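Local coordinates for protein probable CoA-transferase alpha subunit (Rhodococcus jostii, PDB 6COJ) that probably acts on coenzyme A thioesters as the alpha subunit of a CoA-transferase-family enzyme and here binds a CoA thioester of a spirocyclic lactone acid, at residues Leu30-Thr35 with Asp58-Thr63; Val81-Tyr86 with Glu109-Glu114; Ala193-Val198 with Leu232-Leu237. The protein carries 1 engineered substitution. All coordinates share one frame; numbering follows the deposited sequence.

Interaction 1 (Leu30-Thr35 with Asp58-Thr63)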
loop_
_atom_site.group_PDB
_atom_site.type_symbol
_atom_site.label_atom_id
_atom_site.label_comp_id
_atom_site.label_asym_id
_atom_site.label_seq_id
_atom_site.Cartn_x
_atom_site.Cartn_y
_atom_site.Cartn_z
ATOM N N LEU A 30 13.151 -22.509 13.436
ATOM C CA LEU A 30 13.046 -21.418 14.391
ATOM C C LEU A 30 13.956 -21.685 15.583
ATOM O O LEU A 30 14.390 -22.814 15.825
ATOM C CB LEU A 30 11.601 -21.259 14.858
ATOM C CG LEU A 30 10.580 -21.127 13.727
ATOM C CD1 LEU A 30 9.178 -21.068 14.313
ATOM C CD2 LEU A 30 10.869 -19.893 12.853
ATOM N N ARG A 31 14.256 -20.622 16.321
ATOM C CA ARG A 31 15.153 -20.715 17.460
ATOM C C ARG A 31 14.600 -19.879 18.600
ATOM O O ARG A 31 13.954 -18.851 18.379
ATOM C CB ARG A 31 16.557 -20.200 17.120
ATOM C CG ARG A 31 17.219 -20.888 15.942
ATOM C CD ARG A 31 17.643 -22.299 16.311
ATOM N NE ARG A 31 18.426 -22.928 15.252
ATOM C CZ ARG A 31 17.922 -23.744 14.334
ATOM N NH1 ARG A 31 18.709 -24.269 13.406
ATOM N NH2 ARG A 31 16.631 -24.043 14.351
ATOM N N SER A 32 14.870 -20.327 19.825
ATOM C CA SER A 32 14.503 -19.532 20.983
ATOM C C SER A 32 15.136 -18.151 20.871
ATOM O O SER A 32 16.243 -17.999 20.345
ATOM C CB SER A 32 14.951 -20.230 22.271
ATOM O OG SER A 32 14.229 -21.440 22.457
ATOM N N GLY A 33 14.416 -17.141 21.344
ATOM C CA GLY A 33 14.890 -15.775 21.295
ATOM C C GLY A 33 14.559 -15.025 20.027
ATOM O O GLY A 33 14.859 -13.828 19.945
ATOM N N MET A 34 13.945 -15.676 19.043
ATOM C CA MET A 34 13.625 -15.001 17.794
ATOM C C MET A 34 12.497 -14.003 17.989
ATOM O O MET A 34 11.654 -14.139 18.884
ATOM C CB MET A 34 13.180 -16.007 16.737
ATOM C CG MET A 34 14.314 -16.591 15.952
ATOM S SD MET A 34 13.652 -17.670 14.682
ATOM C CE MET A 34 15.154 -18.113 13.813
ATOM N N THR A 35 12.497 -12.989 17.131
ATOM C CA THR A 35 11.329 -12.149 16.921
ATOM C C THR A 35 10.524 -12.760 15.777
ATOM O O THR A 35 11.038 -12.910 14.660
ATOM C CB THR A 35 11.773 -10.727 16.589
ATOM O OG1 THR A 35 12.453 -10.173 17.717
ATOM C CG2 THR A 35 10.576 -9.854 16.260
ATOM N N ASP A 58 10.542 -27.025 21.796
ATOM C CA ASP A 58 11.162 -26.333 22.919
ATOM C C ASP A 58 11.517 -24.887 22.607
ATOM O O ASP A 58 12.213 -24.248 23.403
ATOM C CB ASP A 58 12.392 -27.095 23.425
ATOM C CG ASP A 58 13.526 -27.146 22.414
ATOM O OD1 ASP A 58 13.360 -26.663 21.273
ATOM O OD2 ASP A 58 14.597 -27.681 22.769
ATOM N N VAL A 59 11.075 -24.362 21.464
ATOM C CA VAL A 59 11.369 -22.980 21.103
ATOM C C VAL A 59 10.596 -22.052 22.028
ATOM O O VAL A 59 9.368 -22.147 22.142
ATOM C CB VAL A 59 11.005 -22.727 19.633
ATOM C CG1 VAL A 59 11.117 -21.236 19.314
ATOM C CG2 VAL A 59 11.909 -23.541 18.718
ATOM N N THR A 60 11.306 -21.132 22.676
ATOM C CA THR A 60 10.687 -20.277 23.680
ATOM C C THR A 60 11.409 -18.934 23.681
ATOM O O THR A 60 12.184 -18.634 22.771
ATOM C CB THR A 60 10.697 -20.994 25.037
ATOM O OG1 THR A 60 9.870 -20.281 25.966
ATOM C CG2 THR A 60 12.118 -21.101 25.580
ATOM N N ASP A 61 11.139 -18.116 24.704
ATOM C CA ASP A 61 11.749 -16.790 24.836
ATOM C C ASP A 61 11.526 -15.950 23.576
ATOM O O ASP A 61 12.430 -15.272 23.083
ATOM C CB ASP A 61 13.233 -16.899 25.201
ATOM C CG ASP A 61 13.879 -15.548 25.485
ATOM O OD1 ASP A 61 13.223 -14.674 26.091
ATOM O OD2 ASP A 61 15.056 -15.371 25.105
ATOM N N LEU A 62 10.306 -15.989 23.052
ATOM C CA LEU A 62 10.002 -15.350 21.778
ATOM C C LEU A 62 9.569 -13.907 21.984
ATOM O O LEU A 62 8.954 -13.545 22.990
ATOM C CB LEU A 62 8.879 -16.098 21.065
ATOM C CG LEU A 62 9.240 -17.521 20.621
ATOM C CD1 LEU A 62 8.029 -18.201 20.003
ATOM C CD2 LEU A 62 10.415 -17.500 19.645
ATOM N N THR A 63 9.900 -13.076 21.007
ATOM C CA THR A 63 9.307 -11.759 20.880
ATOM C C THR A 63 8.308 -11.874 19.737
ATOM O O THR A 63 8.689 -12.244 18.624
ATOM C CB THR A 63 10.390 -10.724 20.572
ATOM O OG1 THR A 63 11.264 -10.604 21.704
ATOM C CG2 THR A 63 9.775 -9.362 20.285
HETATM O O HOH W 1 12.970 -12.684 22.248
#
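Residues L30-T35 and D58-T63 run side by side as the lead-ins to two neighbouring parallel strands, 35-38 and 62-65, of the central sheet, and they meet mainly through backbone groups with a few side chains filling in. R31 to M34 form a type II turn, closed by M34 N on R31 O, with G33 at its third position in the positive phi that such a turn requires. The turn is fastened to T60 at two points. Its S32 OG stands beside the S32 backbone N (chi1 -66°) and receives T60 N at 2.9 Å, while G33 N donates to T60 O at 3.0 Å, in the carbonyl plane. One residue on from G33 but three on from T60, T63 N meets M34 O at 3.0 Å in a nearly straight bond (169°), and regular strand pairing begins. There the side chains of T35 and T63 lie alongside each other and point the same way, with T35 OG1 3.6 Å from T63 CB. A water holds the margin of the turn: it bonds T63 OG1 at 2.7 Å and D61 O at 2.8 Å, with a weaker link to G33 O. On the buried side V59 spreads its two methyls along the other chain, CG1 against the R31 carbonyl carbon (3.8 Å) and CG2 against L30 O. L62 CD2 packs against M34, 4.3 Å from its CB. Beyond the contact, L30 packs on A179 and D178 OD2 accepts T35 N, so strand 177-184, the other neighbour of 35-38 in the sheet, flanks the first segment. Strands 35-38 and 62-65 with helix 48-56 between them make a beta-alpha-beta crossover, consistent with the Rossmann-like CoA-transferase fold, and the contact joins the N-terminal ends of its two strands.

Interaction 2 (Val81-Tyr86 with Glu109-Glu114)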
loop_
_atom_site.group_PDB
_atom_site.type_symbol
_atom_site.label_atom_id
_atom_site.label_comp_id
_atom_site.label_asym_id
_atom_site.label_seq_id
_atom_site.Cartn_x
_atom_site.Cartn_y
_atom_site.Cartn_z
ATOM N N VAL A 81 6.437 -16.607 25.461
ATOM C CA VAL A 81 6.488 -15.203 25.057
ATOM C C VAL A 81 7.220 -14.405 26.124
ATOM O O VAL A 81 6.854 -14.442 27.308
ATOM C CB VAL A 81 5.082 -14.637 24.823
ATOM C CG1 VAL A 81 5.165 -13.180 24.362
ATOM C CG2 VAL A 81 4.340 -15.488 23.809
ATOM N N THR A 82 8.267 -13.699 25.713
ATOM C CA THR A 82 8.973 -12.762 26.577
ATOM C C THR A 82 8.513 -11.331 26.354
ATOM O O THR A 82 8.361 -10.570 27.315
ATOM C CB THR A 82 10.479 -12.851 26.305
ATOM O OG1 THR A 82 10.941 -14.161 26.637
ATOM C CG2 THR A 82 11.258 -11.832 27.139
ATOM N N LYS A 83 8.289 -10.958 25.100
ATOM C CA LYS A 83 7.945 -9.598 24.735
ATOM C C LYS A 83 6.943 -9.679 23.595
ATOM O O LYS A 83 7.031 -10.571 22.745
ATOM C CB LYS A 83 9.211 -8.847 24.298
ATOM C CG LYS A 83 9.044 -7.348 24.117
ATOM C CD LYS A 83 10.398 -6.693 23.895
ATOM C CE LYS A 83 10.276 -5.176 23.776
ATOM N NZ LYS A 83 11.570 -4.509 23.429
ATOM N N ALA A 84 5.974 -8.773 23.597
ATOM C CA ALA A 84 4.928 -8.806 22.584
ATOM C C ALA A 84 4.671 -7.409 22.049
ATOM O O ALA A 84 4.479 -6.470 22.827
ATOM C CB ALA A 84 3.632 -9.420 23.140
ATOM N N TYR A 85 4.667 -7.290 20.719
ATOM C CA TYR A 85 4.291 -6.086 19.993
ATOM C C TYR A 85 2.954 -6.374 19.324
ATOM O O TYR A 85 2.869 -7.289 18.502
ATOM C CB TYR A 85 5.325 -5.806 18.901
ATOM C CG TYR A 85 6.701 -5.390 19.380
ATOM C CD1 TYR A 85 7.592 -6.318 19.907
ATOM C CD2 TYR A 85 7.113 -4.067 19.288
ATOM C CE1 TYR A 85 8.853 -5.934 20.343
ATOM C CE2 TYR A 85 8.374 -3.675 19.716
ATOM C CZ TYR A 85 9.238 -4.619 20.244
ATOM O OH TYR A 85 10.493 -4.259 20.675
ATOM N N TYR A 86 1.917 -5.598 19.652
ATOM C CA TYR A 86 0.589 -5.923 19.126
ATOM C C TYR A 86 -0.275 -4.674 19.105
ATOM O O TYR A 86 -0.073 -3.749 19.899
ATOM C CB TYR A 86 -0.103 -7.018 19.972
ATOM C CG TYR A 86 -0.196 -6.647 21.443
ATOM C CD1 TYR A 86 0.830 -6.959 22.324
ATOM C CD2 TYR A 86 -1.286 -5.934 21.931
ATOM C CE1 TYR A 86 0.765 -6.597 23.661
ATOM C CE2 TYR A 86 -1.351 -5.552 23.262
ATOM C CZ TYR A 86 -0.323 -5.875 24.111
ATOM O OH TYR A 86 -0.382 -5.508 25.433
ATOM N N GLU A 109 4.155 -11.473 33.159
ATOM C CA GLU A 109 5.054 -12.435 32.540
ATOM C C GLU A 109 5.596 -11.978 31.194
ATOM O O GLU A 109 6.549 -12.583 30.693
ATOM C CB GLU A 109 4.344 -13.777 32.387
ATOM C CG GLU A 109 4.113 -14.457 33.726
ATOM C CD GLU A 109 3.191 -15.649 33.634
ATOM O OE1 GLU A 109 3.098 -16.406 34.623
ATOM O OE2 GLU A 109 2.552 -15.828 32.581
ATOM N N ILE A 110 5.029 -10.941 30.592
ATOM C CA ILE A 110 5.482 -10.475 29.289
ATOM C C ILE A 110 5.694 -8.969 29.342
ATOM O O ILE A 110 4.952 -8.247 30.020
ATOM C CB ILE A 110 4.515 -10.877 28.150
ATOM C CG1 ILE A 110 3.129 -10.271 28.352
ATOM C CG2 ILE A 110 4.410 -12.402 28.045
ATOM C CD1 ILE A 110 2.147 -10.602 27.191
ATOM N N ALA A 111 6.729 -8.500 28.654
ATOM C CA ALA A 111 6.926 -7.075 28.442
ATOM C C ALA A 111 6.159 -6.719 27.181
ATOM O O ALA A 111 6.275 -7.417 26.170
ATOM C CB ALA A 111 8.410 -6.769 28.245
ATOM N N VAL A 112 5.350 -5.669 27.236
ATOM C CA VAL A 112 4.498 -5.327 26.099
ATOM C C VAL A 112 4.957 -4.038 25.437
ATOM O O VAL A 112 5.321 -3.063 26.108
ATOM C CB VAL A 112 2.985 -5.304 26.411
ATOM C CG1 VAL A 112 2.521 -6.663 26.955
ATOM C CG2 VAL A 112 2.637 -4.187 27.374
ATOM N N ARG A 113 4.938 -4.051 24.103
ATOM C CA ARG A 113 5.008 -2.830 23.310
ATOM C C ARG A 113 3.689 -2.704 22.559
ATOM O O ARG A 113 3.625 -2.797 21.322
ATOM C CB ARG A 113 6.223 -2.841 22.392
ATOM C CG ARG A 113 7.549 -2.890 23.143
ATOM C CD ARG A 113 7.786 -1.641 24.014
ATOM N NE ARG A 113 9.053 -1.738 24.731
ATOM C CZ ARG A 113 9.181 -2.242 25.953
ATOM N NH1 ARG A 113 8.109 -2.666 26.611
ATOM N NH2 ARG A 113 10.380 -2.303 26.514
ATOM N N GLU A 114 2.628 -2.518 23.335
ATOM C CA GLU A 114 1.293 -2.308 22.809
ATOM C C GLU A 114 1.277 -1.020 21.994
ATOM O O GLU A 114 1.947 -0.040 22.338
ATOM C CB GLU A 114 0.336 -2.218 24.003
ATOM C CG GLU A 114 -1.124 -2.076 23.640
ATOM C CD GLU A 114 -2.028 -2.263 24.839
ATOM O OE1 GLU A 114 -1.799 -3.214 25.610
ATOM O OE2 GLU A 114 -2.958 -1.451 25.019
HETATM O O HOH W 2 7.581 -14.889 29.887
#
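Strands 83-86 and 111-114 run parallel, their axes 4.7 Å apart at 13°, and are joined by A111 N to T82 O, A84 N to A111 O (2.9 Å) and R113 N to A84 O. Just before these bonds, a water donates to both V81 O and E109 O, and I110 CG2 rests on V81 CG1. On the face of K83 and Y85, the side chains of Y85 and R113 lie alongside each other, and R113 CB sits over the tyrosine ring, 3.8 Å from its centroid, in a CH-pi contact. R113 then bends at chi2 (-63°), which brings its guanidinium beneath the extended K83 chain; K83 CE lies over one face of the group and approaches R113 CG to 3.6 Å. The two cations gather round a single carboxylate, because K83 NZ and R113 NE both form salt bridges with E151, which also accepts Y85 OH; K83 NZ donates to that same hydroxyl at 3.0 Å. R113 NH1 turns back to V112 O, from above the carbonyl plane. The opposite face carries Y86, whose ring is thrown across the neighbouring strand by a chi1 of 56°. E114 CA lies over one ring face, V112 CG1 touches the edge 3.7 Å from CE1, and the hydroxyl donates to E114 OE1 at 2.7 Å, on the anti lone pair. E114 OE2 is held by a polar side chain of the chain of another protein, so this carboxylate couples the sheet to the subunit interface. The Y86 side chain lies about 9 Å from the bound CoA thioester. Strand 111-114 is the outermost strand within this chain, and the pair forms the edge of the parallel sheet, close to the ligand pocket of a CoA-transferase-like domain.

Interaction 3 (Ala193-Val198 with Leu232-Leu237)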
loop_
_atom_site.group_PDB
_atom_site.type_symbol
_atom_site.label_atom_id
_atom_site.label_comp_id
_atom_site.label_asym_id
_atom_site.label_seq_id
_atom_site.Cartn_x
_atom_site.Cartn_y
_atom_site.Cartn_z
ATOM N N ALA A 193 1.270 -17.913 -3.449
ATOM C CA ALA A 193 0.153 -18.246 -2.570
ATOM C C ALA A 193 -0.925 -17.173 -2.619
ATOM O O ALA A 193 -0.652 -15.993 -2.893
ATOM C CB ALA A 193 0.594 -18.499 -1.123
ATOM N N ALA A 194 -2.154 -17.599 -2.327
ATOM C CA ALA A 194 -3.321 -16.749 -2.462
ATOM C C ALA A 194 -4.226 -16.873 -1.248
ATOM O O ALA A 194 -4.287 -17.919 -0.585
ATOM C CB ALA A 194 -4.136 -17.096 -3.708
ATOM N N TYR A 195 -4.950 -15.795 -0.973
ATOM C CA TYR A 195 -6.099 -15.841 -0.090
ATOM C C TYR A 195 -7.379 -15.895 -0.913
ATOM O O TYR A 195 -7.441 -15.421 -2.054
ATOM C CB TYR A 195 -6.136 -14.630 0.850
ATOM C CG TYR A 195 -6.555 -13.322 0.202
ATOM C CD1 TYR A 195 -5.650 -12.569 -0.534
ATOM C CD2 TYR A 195 -7.857 -12.836 0.342
ATOM C CE1 TYR A 195 -6.028 -11.352 -1.123
ATOM C CE2 TYR A 195 -8.245 -11.639 -0.245
ATOM C CZ TYR A 195 -7.328 -10.899 -0.977
ATOM O OH TYR A 195 -7.718 -9.698 -1.535
ATOM N N THR A 196 -8.396 -16.498 -0.323
ATOM C CA THR A 196 -9.757 -16.471 -0.821
ATOM C C THR A 196 -10.614 -15.909 0.298
ATOM O O THR A 196 -10.363 -16.162 1.480
ATOM C CB THR A 196 -10.242 -17.877 -1.205
ATOM O OG1 THR A 196 -10.202 -18.722 -0.050
ATOM C CG2 THR A 196 -9.355 -18.477 -2.281
ATOM N N GLY A 197 -11.604 -15.134 -0.068
ATOM C CA GLY A 197 -12.414 -14.445 0.907
ATOM C C GLY A 197 -12.190 -12.948 0.826
ATOM O O GLY A 197 -11.597 -12.421 -0.122
ATOM N N VAL A 198 -12.671 -12.254 1.856
ATOM C CA VAL A 198 -12.810 -10.800 1.749
ATOM C C VAL A 198 -11.590 -10.011 2.208
ATOM O O VAL A 198 -11.564 -8.783 2.031
ATOM C CB VAL A 198 -14.075 -10.284 2.464
ATOM C CG1 VAL A 198 -15.346 -10.869 1.834
ATOM C CG2 VAL A 198 -13.996 -10.575 3.977
ATOM N N LEU A 232 -5.780 -12.333 -10.192
ATOM C CA LEU A 232 -4.411 -11.852 -10.027
ATOM C C LEU A 232 -4.210 -11.199 -8.674
ATOM O O LEU A 232 -3.175 -11.388 -8.027
ATOM C CB LEU A 232 -4.104 -10.809 -11.098
ATOM C CG LEU A 232 -3.801 -11.309 -12.499
ATOM C CD1 LEU A 232 -3.707 -10.119 -13.452
ATOM C CD2 LEU A 232 -2.500 -12.092 -12.458
ATOM N N GLN A 233 -5.186 -10.396 -8.248
ATOM C CA GLN A 233 -5.032 -9.558 -7.069
ATOM C C GLN A 233 -4.962 -10.378 -5.789
ATOM O O GLN A 233 -4.512 -9.871 -4.753
ATOM C CB GLN A 233 -6.202 -8.570 -7.000
ATOM C CG GLN A 233 -6.241 -7.503 -8.119
ATOM C CD GLN A 233 -6.773 -8.005 -9.465
ATOM O OE1 GLN A 233 -7.256 -9.131 -9.582
ATOM N NE2 GLN A 233 -6.688 -7.157 -10.484
ATOM N N ASN A 234 -5.396 -11.633 -5.833
ATOM C CA ASN A 234 -5.368 -12.495 -4.667
ATOM C C ASN A 234 -4.031 -13.200 -4.495
ATOM O O ASN A 234 -3.816 -13.844 -3.462
ATOM C CB ASN A 234 -6.484 -13.544 -4.793
ATOM C CG ASN A 234 -7.881 -12.940 -4.732
ATOM O OD1 ASN A 234 -8.321 -12.274 -5.669
ATOM N ND2 ASN A 234 -8.599 -13.204 -3.641
ATOM N N LEU A 235 -3.134 -13.089 -5.480
ATOM C CA LEU A 235 -1.820 -13.731 -5.422
ATOM C C LEU A 235 -0.887 -12.839 -4.612
ATOM O O LEU A 235 -0.085 -12.072 -5.153
ATOM C CB LEU A 235 -1.279 -13.984 -6.826
ATOM C CG LEU A 235 -2.135 -14.859 -7.748
ATOM C CD1 LEU A 235 -1.637 -14.818 -9.181
ATOM C CD2 LEU A 235 -2.147 -16.293 -7.228
ATOM N N ILE A 236 -1.018 -12.927 -3.287
ATOM C CA ILE A 236 -0.329 -11.972 -2.422
ATOM C C ILE A 236 1.103 -12.366 -2.073
ATOM O O ILE A 236 1.880 -11.497 -1.659
ATOM C CB ILE A 236 -1.128 -11.561 -1.171
ATOM C CG1 ILE A 236 -1.327 -12.750 -0.223
ATOM C CG2 ILE A 236 -2.468 -10.896 -1.571
ATOM C CD1 ILE A 236 -1.890 -12.331 1.142
ATOM N N LEU A 237 1.479 -13.634 -2.208
ATOM C CA LEU A 237 2.868 -14.031 -2.016
ATOM C C LEU A 237 3.451 -14.515 -3.334
ATOM O O LEU A 237 2.819 -15.305 -4.050
ATOM C CB LEU A 237 3.000 -15.146 -0.978
ATOM C CG LEU A 237 2.395 -14.909 0.414
ATOM C CD1 LEU A 237 2.795 -16.022 1.380
ATOM C CD2 LEU A 237 2.793 -13.573 0.996
HETATM O O HOH W 3 -5.691 -8.341 -2.805
HETATM O O HOH W 4 -11.437 -12.271 -2.791
#
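From CB, the Y195 side chain takes a chi1 of 75° that turns its ring across the N234 and I236 side chains, roughly at right angles to both. CD1 lies 3.7 Å from N234 O, and CE1 meets I236 CG2 at 3.6 Å, the methyl arriving near the ring plane at the edge. Farther out, CE2 and CZ pass under the N234 amide, whose ND2 stands over one face, 3.7 Å from CZ, with the two planes 31° apart. At the tip, OH is hydrogen-bonded at 2.8 Å to a water, which donates to Q233 O, and it is bonded to NE2 of Q233 of the second subunit. Two bonds from ND2 probably fix which way round the N234 amide lies: it donates to Y195 O at 3.0 Å (155°), and to a second water that bridges to G197 O. Two residues before the tyrosine, A193 exchanges two backbone bonds with L237, A193 N to L237 O at 3.1 Å and the longer L237 N to A193 O. I236 and L237 both face A193, a classic beta bulge that overlaps at I236 with an inverse gamma turn centred on L235. The contact thus joins the last two strands of a small three-stranded antiparallel sheet, with its tyrosine reaching the interface between two copies of this subunit.

How the interactions relate
From the N terminus, interaction 1 closes first, round a loop holding helix 48-56. Interaction 2 then closes round residues 87-108 with helix 99-106, and interaction 3 round residues 199-231, which contain two helices and strand 213-217. The three loops follow in series; none nests in or crosses another. Interactions 1 and 2 share the parallel sheet, where strands 62-65 and 81-86 are neighbours: L62 O probably accepts T82 N, T63 CG2 packs on Y85 CE1, and T63 OG1 packs on K83 CB. Interaction 3 lies on the opposite side of the chain's centre, about 29 and 30 Å from the other two between centres, in a separate antiparallel sheet.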